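Local coordinates for putative cytoplasmic protein (Salmonella typhimurium, PDB 2GK3) that is of unknown function but forms hexamers and belongs to a putative glutamine amidotransferase family related to the class I glutaminase domains, at residues 75-87 and 114-128. Sequence-based numbering, arbitrary orientation.
Sequences LNRYDVIVISDIG and YVKNGGGLLMIGGYL
Leu75 meets the ring of Tyr114 through its carbonyl, Leu75 O lying 3.3 Å from Tyr114 CE1, while one water bridges Asn76 OD1 to Tyr114 O. Tyr78 O approaches the same ring at its edge and also accepts a hydrogen bond from Arg255. Strands 80-84 and 120-124 run parallel, their axes 17° apart. At their start Gly120 N donates to Asp79 O, and Ile81 then bonds through both backbone polar atoms, its N to Gly120 O (2.7 Å) and its O to Leu122 N. With CG1 set beside its own backbone N (chi1 -68°), Ile81 lays CD1 over the centre of the Tyr114 ring, 3.6 Å from the centroid, in a CH-pi contact; Gly119 CA lies against the opposite face, offset toward the rim. Val82 CG1 touches Leu122 CD2 and Ile124 CD1 on the side covered by helix 242-253. Ile83 repeats the pairing of Ile81, its N bonding Leu122 O and its O Ile124 N, and its CD1 reaches Leu121 CD1 at 3.9 Å. Asp85 OD2 makes a weak hydrogen bond to a glycerol, probably from the crystallisation liquor. The buried apolar sheet core thus gives way to a carboxylate gripped through Asp85 OD1 by Leu128 N (2.8 Å, 161°).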
loop_
_atom_site.group_PDB
_atom_site.type_symbol
_atom_site.label_atom_id
_atom_site.label_comp_id
_atom_site.label_asym_id
_atom_site.label_seq_id
_atom_site.Cartn_x
_atom_site.Cartn_y
_atom_site.Cartn_z
ATOM N N LEU E 75 -14.544 -20.638 26.275
ATOM C CA LEU E 75 -15.607 -19.700 25.903
ATOM C C LEU E 75 -16.768 -19.758 26.892
ATOM O O LEU E 75 -17.416 -18.745 27.154
ATOM C CB LEU E 75 -16.115 -19.961 24.480
ATOM C CG LEU E 75 -15.155 -19.656 23.335
ATOM C CD1 LEU E 75 -15.839 -19.953 22.017
ATOM C CD2 LEU E 75 -14.682 -18.210 23.377
ATOM N N ASN E 76 -17.004 -20.945 27.447
ATOM C CA ASN E 76 -18.146 -21.189 28.327
ATOM C C ASN E 76 -18.139 -20.384 29.617
ATOM O O ASN E 76 -19.168 -20.275 30.285
ATOM C CB ASN E 76 -18.298 -22.690 28.626
ATOM C CG ASN E 76 -18.931 -23.463 27.465
ATOM O OD1 ASN E 76 -19.488 -22.866 26.545
ATOM N ND2 ASN E 76 -18.834 -24.793 27.501
ATOM N N ARG E 77 -16.984 -19.816 29.962
ATOM C CA ARG E 77 -16.852 -18.948 31.134
ATOM C C ARG E 77 -17.608 -17.623 30.976
ATOM O O ARG E 77 -18.049 -17.022 31.961
ATOM C CB ARG E 77 -15.369 -18.706 31.475
ATOM C CG ARG E 77 -14.672 -17.642 30.641
ATOM C CD ARG E 77 -13.318 -17.201 31.233
ATOM N NE ARG E 77 -12.325 -18.283 31.225
ATOM C CZ ARG E 77 -11.453 -18.513 30.239
ATOM N NH1 ARG E 77 -11.422 -17.729 29.157
ATOM N NH2 ARG E 77 -10.599 -19.533 30.344
ATOM N N TYR E 78 -17.759 -17.176 29.732
ATOM C CA TYR E 78 -18.419 -15.907 29.439
ATOM C C TYR E 78 -19.935 -16.030 29.408
ATOM O O TYR E 78 -20.474 -17.030 28.929
ATOM C CB TYR E 78 -17.889 -15.341 28.130
ATOM C CG TYR E 78 -16.409 -15.067 28.181
ATOM C CD1 TYR E 78 -15.916 -13.935 28.840
ATOM C CD2 TYR E 78 -15.485 -15.941 27.578
ATOM C CE1 TYR E 78 -14.553 -13.677 28.892
ATOM C CE2 TYR E 78 -14.103 -15.688 27.633
ATOM C CZ TYR E 78 -13.658 -14.560 28.294
ATOM O OH TYR E 78 -12.314 -14.275 28.353
ATOM N N ASP E 79 -20.612 -15.009 29.937
ATOM C CA ASP E 79 -22.064 -14.929 29.865
ATOM C C ASP E 79 -22.566 -14.390 28.507
ATOM O O ASP E 79 -23.604 -14.845 28.009
ATOM C CB ASP E 79 -22.607 -14.074 31.008
ATOM C CG ASP E 79 -22.235 -14.624 32.380
ATOM O OD1 ASP E 79 -22.444 -15.825 32.610
ATOM O OD2 ASP E 79 -21.739 -13.840 33.227
ATOM N N VAL E 80 -21.837 -13.412 27.952
ATOM C CA VAL E 80 -22.061 -12.860 26.621
ATOM C C VAL E 80 -20.732 -12.710 25.844
ATOM O O VAL E 80 -19.680 -12.449 26.438
ATOM C CB VAL E 80 -22.770 -11.459 26.670
ATOM C CG1 VAL E 80 -23.190 -11.010 25.262
ATOM C CG2 VAL E 80 -23.957 -11.482 27.616
ATOM N N ILE E 81 -20.791 -12.892 24.521
ATOM C CA ILE E 81 -19.722 -12.474 23.617
ATOM C C ILE E 81 -20.233 -11.320 22.754
ATOM O O ILE E 81 -21.324 -11.398 22.182
ATOM C CB ILE E 81 -19.200 -13.641 22.761
ATOM C CG1 ILE E 81 -18.467 -14.662 23.657
ATOM C CG2 ILE E 81 -18.283 -13.134 21.610
ATOM C CD1 ILE E 81 -18.184 -16.019 23.012
ATOM N N VAL E 82 -19.450 -10.243 22.683
ATOM C CA VAL E 82 -19.737 -9.114 21.802
ATOM C C VAL E 82 -18.751 -9.049 20.648
ATOM O O VAL E 82 -17.543 -9.088 20.851
ATOM C CB VAL E 82 -19.773 -7.781 22.564
ATOM C CG1 VAL E 82 -20.224 -6.659 21.656
ATOM C CG2 VAL E 82 -20.733 -7.877 23.750
ATOM N N ILE E 83 -19.275 -8.989 19.420
ATOM C CA ILE E 83 -18.459 -8.831 18.221
ATOM C C ILE E 83 -18.766 -7.463 17.609
ATOM O O ILE E 83 -19.921 -7.140 17.331
ATOM C CB ILE E 83 -18.746 -9.946 17.177
ATOM C CG1 ILE E 83 -18.511 -11.337 17.780
ATOM C CG2 ILE E 83 -17.939 -9.717 15.882
ATOM C CD1 ILE E 83 -19.036 -12.515 16.906
ATOM N N SER E 84 -17.731 -6.658 17.399
ATOM C CA SER E 84 -17.914 -5.321 16.880
ATOM C C SER E 84 -16.753 -4.906 15.970
ATOM O O SER E 84 -15.588 -4.961 16.364
ATOM C CB SER E 84 -18.121 -4.329 18.033
ATOM O OG SER E 84 -18.443 -3.041 17.526
ATOM N N ASP E 85 -17.091 -4.490 14.747
ATOM C CA ASP E 85 -16.098 -4.053 13.748
ATOM C C ASP E 85 -14.928 -5.025 13.590
ATOM O O ASP E 85 -13.769 -4.619 13.499
ATOM C CB ASP E 85 -15.593 -2.622 14.038
ATOM C CG ASP E 85 -16.010 -1.612 12.972
ATOM O OD1 ASP E 85 -16.339 -2.026 11.848
ATOM O OD2 ASP E 85 -15.977 -0.391 13.246
ATOM N N ILE E 86 -15.249 -6.317 13.567
ATOM C CA ILE E 86 -14.299 -7.343 13.160
ATOM C C ILE E 86 -14.964 -8.331 12.176
ATOM O O ILE E 86 -16.011 -8.896 12.453
ATOM C CB ILE E 86 -13.618 -8.020 14.404
ATOM C CG1 ILE E 86 -12.732 -9.205 14.001
ATOM C CG2 ILE E 86 -14.655 -8.446 15.442
ATOM C CD1 ILE E 86 -11.953 -9.801 15.195
ATOM N N GLY E 87 -14.348 -8.511 11.010
ATOM C CA GLY E 87 -14.937 -9.348 9.973
ATOM C C GLY E 87 -14.820 -10.853 10.211
ATOM O O GLY E 87 -14.028 -11.323 11.062
ATOM N N TYR E 114 -21.147 -22.314 21.652
ATOM C CA TYR E 114 -21.248 -21.537 22.863
ATOM C C TYR E 114 -22.667 -20.943 22.983
ATOM O O TYR E 114 -23.277 -20.991 24.062
ATOM C CB TYR E 114 -20.143 -20.473 22.871
ATOM C CG TYR E 114 -20.444 -19.247 23.702
ATOM C CD1 TYR E 114 -20.015 -19.151 25.029
ATOM C CD2 TYR E 114 -21.165 -18.174 23.156
ATOM C CE1 TYR E 114 -20.303 -18.008 25.796
ATOM C CE2 TYR E 114 -21.463 -17.036 23.910
ATOM C CZ TYR E 114 -21.028 -16.957 25.219
ATOM O OH TYR E 114 -21.330 -15.837 25.953
ATOM N N VAL E 115 -23.207 -20.410 21.877
ATOM C CA VAL E 115 -24.599 -19.927 21.889
ATOM C C VAL E 115 -25.612 -21.082 22.066
ATOM O O VAL E 115 -26.505 -20.985 22.908
ATOM C CB VAL E 115 -24.970 -18.981 20.684
ATOM C CG1 VAL E 115 -26.373 -18.377 20.880
ATOM C CG2 VAL E 115 -23.968 -17.836 20.535
ATOM N N LYS E 116 -25.461 -22.170 21.307
ATOM C CA LYS E 116 -26.370 -23.332 21.421
ATOM C C LYS E 116 -26.536 -23.762 22.864
ATOM O O LYS E 116 -27.632 -24.159 23.291
ATOM C CB LYS E 116 -25.858 -24.544 20.631
ATOM C CG LYS E 116 -26.057 -24.450 19.125
ATOM C CD LYS E 116 -25.558 -25.721 18.389
ATOM C CE LYS E 116 -25.807 -25.596 16.860
ATOM N NZ LYS E 116 -25.193 -26.711 16.061
ATOM N N ASN E 117 -25.425 -23.693 23.601
ATOM C CA ASN E 117 -25.361 -24.178 24.959
ATOM C C ASN E 117 -25.614 -23.113 26.017
ATOM O O ASN E 117 -25.330 -23.346 27.189
ATOM C CB ASN E 117 -24.033 -24.895 25.207
ATOM C CG ASN E 117 -23.908 -26.187 24.396
ATOM O OD1 ASN E 117 -22.953 -26.363 23.644
ATOM N ND2 ASN E 117 -24.881 -27.084 24.537
ATOM N N GLY E 118 -26.156 -21.961 25.616
ATOM C CA GLY E 118 -26.645 -20.988 26.589
ATOM C C GLY E 118 -25.939 -19.658 26.635
ATOM O O GLY E 118 -26.396 -18.724 27.312
ATOM N N GLY E 119 -24.821 -19.545 25.935
ATOM C CA GLY E 119 -24.160 -18.255 25.820
ATOM C C GLY E 119 -24.973 -17.180 25.109
ATOM O O GLY E 119 -25.832 -17.478 24.263
ATOM N N GLY E 120 -24.697 -15.921 25.445
ATOM C CA GLY E 120 -25.242 -14.784 24.692
ATOM C C GLY E 120 -24.287 -14.213 23.645
ATOM O O GLY E 120 -23.041 -14.252 23.789
ATOM N N LEU E 121 -24.871 -13.660 22.589
ATOM C CA LEU E 121 -24.104 -13.082 21.492
ATOM C C LEU E 121 -24.707 -11.742 21.100
ATOM O O LEU E 121 -25.916 -11.654 20.807
ATOM C CB LEU E 121 -24.095 -14.029 20.280
ATOM C CG LEU E 121 -23.324 -13.613 19.012
ATOM C CD1 LEU E 121 -21.879 -13.356 19.367
ATOM C CD2 LEU E 121 -23.426 -14.652 17.868
ATOM N N LEU E 122 -23.875 -10.701 21.115
ATOM C CA LEU E 122 -24.284 -9.411 20.595
ATOM C C LEU E 122 -23.332 -9.018 19.465
ATOM O O LEU E 122 -22.114 -9.081 19.625
ATOM C CB LEU E 122 -24.310 -8.333 21.696
ATOM C CG LEU E 122 -24.277 -6.854 21.234
ATOM C CD1 LEU E 122 -25.596 -6.381 20.539
ATOM C CD2 LEU E 122 -23.889 -5.918 22.394
HETATM N N MSE E 123 -23.901 -8.674 18.309
HETATM C CA MSE E 123 -23.139 -8.054 17.241
HETATM C C MSE E 123 -23.506 -6.575 17.169
HETATM O O MSE E 123 -24.690 -6.218 17.218
HETATM C CB MSE E 123 -23.374 -8.739 15.885
HETATM C CG MSE E 123 -22.505 -8.127 14.728
HETATM SE SE MSE E 123 -22.357 -9.224 13.145
HETATM C CE MSE E 123 -21.034 -10.544 13.738
ATOM N N ILE E 124 -22.481 -5.726 17.051
ATOM C CA ILE E 124 -22.661 -4.283 16.919
ATOM C C ILE E 124 -22.269 -3.887 15.505
ATOM O O ILE E 124 -21.238 -4.340 14.990
ATOM C CB ILE E 124 -21.816 -3.510 17.966
ATOM C CG1 ILE E 124 -22.284 -3.855 19.388
ATOM C CG2 ILE E 124 -21.833 -1.980 17.684
ATOM C CD1 ILE E 124 -21.417 -3.230 20.525
ATOM N N GLY E 125 -23.096 -3.052 14.873
ATOM C CA GLY E 125 -22.886 -2.661 13.481
ATOM C C GLY E 125 -21.674 -1.805 13.185
ATOM O O GLY E 125 -21.109 -1.161 14.076
ATOM N N GLY E 126 -21.284 -1.782 11.912
ATOM C CA GLY E 126 -20.103 -1.046 11.460
ATOM C C GLY E 126 -19.603 -1.526 10.105
ATOM O O GLY E 126 -20.234 -2.378 9.473
ATOM N N TYR E 127 -18.466 -0.979 9.657
ATOM C CA TYR E 127 -17.912 -1.276 8.342
ATOM C C TYR E 127 -17.424 -2.723 8.268
ATOM O O TYR E 127 -17.477 -3.322 7.198
ATOM C CB TYR E 127 -16.791 -0.295 7.983
ATOM C CG TYR E 127 -17.239 1.091 7.473
ATOM C CD1 TYR E 127 -18.529 1.582 7.720
ATOM C CD2 TYR E 127 -16.361 1.898 6.757
ATOM C CE1 TYR E 127 -18.931 2.847 7.270
ATOM C CE2 TYR E 127 -16.745 3.152 6.296
ATOM C CZ TYR E 127 -18.034 3.626 6.558
ATOM O OH TYR E 127 -18.420 4.869 6.093
ATOM N N LEU E 128 -16.971 -3.282 9.401
ATOM C CA LEU E 128 -16.541 -4.704 9.456
ATOM C C LEU E 128 -17.450 -5.592 10.289
ATOM O O LEU E 128 -17.028 -6.576 10.874
ATOM C CB LEU E 128 -15.028 -4.860 9.789
ATOM C CG LEU E 128 -14.550 -4.675 8.345
ATOM C CD1 LEU E 128 -13.775 -3.407 8.024
ATOM C CD2 LEU E 128 -14.058 -5.914 7.575
HETATM O O HOH W 1 -22.077 -21.945 26.272
HETATM O O HOH W 2 -18.564 -1.622 15.195
#